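Local coordinates for protein transcriptional regulator, PadR family (Enterococcus faecalis, PDB 3HHH) that probably binds DNA through a winged helix-turn-helix domain and regulates transcription as a dimer, as other members of the PadR family do, at residues B[20-24]-B[25-29]. Residues are numbered along the deposited sequence; the frame is centred on the assembly and turned at random.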
# COMPACT_ATOMS: atom_id res chain seq x y z
N ALA B 20 -10.84 9.92 2.72
CA ALA B 20 -11.83 9.40 3.67
C ALA B 20 -12.08 10.36 4.82
O ALA B 20 -13.23 10.68 5.13
CB ALA B 20 -11.37 8.05 4.21
N ILE B 21 -11.00 10.83 5.45
CA ILE B 21 -11.10 11.75 6.59
C ILE B 21 -11.78 13.06 6.19
O ILE B 21 -12.66 13.55 6.91
CB ILE B 21 -9.71 12.05 7.20
CG1 ILE B 21 -9.15 10.81 7.89
CG2 ILE B 21 -9.81 13.19 8.21
CD1 ILE B 21 -7.66 10.89 8.16
N ILE B 22 -11.40 13.62 5.05
CA ILE B 22 -12.00 14.86 4.55
C ILE B 22 -13.50 14.71 4.26
O ILE B 22 -14.29 15.63 4.52
CB ILE B 22 -11.26 15.38 3.29
CG1 ILE B 22 -9.80 15.75 3.62
CG2 ILE B 22 -11.96 16.60 2.72
CD1 ILE B 22 -8.91 15.94 2.39
N GLN B 23 -13.90 13.55 3.73
CA GLN B 23 -15.32 13.26 3.46
C GLN B 23 -16.18 13.35 4.71
O GLN B 23 -17.30 13.85 4.67
CB GLN B 23 -15.48 11.85 2.87
CG GLN B 23 -16.84 11.60 2.22
CD GLN B 23 -17.18 10.12 2.10
OE1 GLN B 23 -16.96 9.34 3.04
NE2 GLN B 23 -17.73 9.73 0.96
N ARG B 24 -15.63 12.86 5.82
CA ARG B 24 -16.36 12.77 7.08
C ARG B 24 -16.58 14.16 7.68
O ARG B 24 -17.68 14.47 8.15
CB ARG B 24 -15.59 11.89 8.07
CG ARG B 24 -16.40 10.77 8.69
CD ARG B 24 -15.63 10.12 9.83
NE ARG B 24 -14.28 9.71 9.42
CZ ARG B 24 -13.33 9.27 10.25
NH1 ARG B 24 -13.55 9.16 11.56
NH2 ARG B 24 -12.14 8.93 9.75
N LYS B 25 -15.53 14.97 7.67
CA LYS B 25 -15.56 16.31 8.27
C LYS B 25 -14.63 17.27 7.53
O LYS B 25 -13.52 16.90 7.14
CB LYS B 25 -15.14 16.22 9.74
CG LYS B 25 -15.48 17.46 10.58
CD LYS B 25 -14.64 17.51 11.85
CE LYS B 25 -15.12 18.60 12.80
NZ LYS B 25 -14.38 18.59 14.10
N GLU B 26 -15.08 18.52 7.34
CA GLU B 26 -14.22 19.58 6.82
C GLU B 26 -13.06 19.78 7.80
O GLU B 26 -13.27 19.81 9.01
CB GLU B 26 -14.99 20.89 6.66
CG GLU B 26 -14.28 21.92 5.78
CD GLU B 26 -14.81 23.34 5.93
OE1 GLU B 26 -14.77 24.09 4.94
OE2 GLU B 26 -15.27 23.70 7.04
N THR B 27 -11.85 19.91 7.27
CA THR B 27 -10.66 19.71 8.08
C THR B 27 -9.40 20.37 7.52
O THR B 27 -9.38 20.82 6.37
CB THR B 27 -10.39 18.19 8.21
OG1 THR B 27 -9.34 17.95 9.15
CG2 THR B 27 -10.03 17.60 6.86
N TYR B 28 -8.35 20.41 8.34
CA TYR B 28 -7.04 20.92 7.93
C TYR B 28 -5.91 20.00 8.41
O TYR B 28 -6.09 19.23 9.36
CB TYR B 28 -6.84 22.35 8.45
CG TYR B 28 -6.82 22.43 9.96
CD1 TYR B 28 -8.01 22.43 10.68
CD2 TYR B 28 -5.62 22.49 10.66
CE1 TYR B 28 -8.00 22.50 12.06
CE2 TYR B 28 -5.61 22.56 12.05
CZ TYR B 28 -6.80 22.56 12.74
OH TYR B 28 -6.82 22.62 14.12
N GLY B 29 -4.76 20.11 7.76
CA GLY B 29 -3.60 19.25 8.00
C GLY B 29 -3.42 18.68 9.40
O GLY B 29 -3.24 17.47 9.56
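Thr27 folds back under the last turn of helix 13-24 and sets its methyl against Ile22: CG2 lies 3.7 Å from Ile22 CG1 and 4.1 Å from Ile22 CA. The two side chains cross at about a right angle, and the shorter of these distances shows that the touch is methyl to methylene. Thr27 has OG1 anti to its backbone N (chi1 -172°), which places CG2 between the N and the carbonyl carbon, facing the helix, while the hydroxyl is hydrogen-bonded to Glu31 in helix 29-37. Ile22 keeps CG1 beside its own backbone N and anti to the carbonyl carbon, the position from which this methylene meets Thr27 CG2, and its side chain also packs on Tyr78 and Leu80 of strand 74-80.

The backbone supplies the polar part of the contact. Lys25 N donates to Ile21 O over 3.3 Å, with an N-H...O angle of 160°; this i to i+4 bond closes the last turn of the helix, although Lys25 itself is the first residue to leave helical backbone angles. In a winged helix-turn-helix of the PadR type, this is the bend joining two helices beside the beta wing, and backbone hydrogen bonds between Thr27 and Tyr78 tie it to the wing strand.

Around the bend the long side chains diverge. Lys25 runs fully extended beyond CG, leading away from the helix. Glu26 turns away from the helix and forms a salt bridge with Lys67. Ile21 leads to helix 29-37, meeting Ile32, Ile35 and Leu36, and together with Arg24 it packs on Met105 of the second subunit.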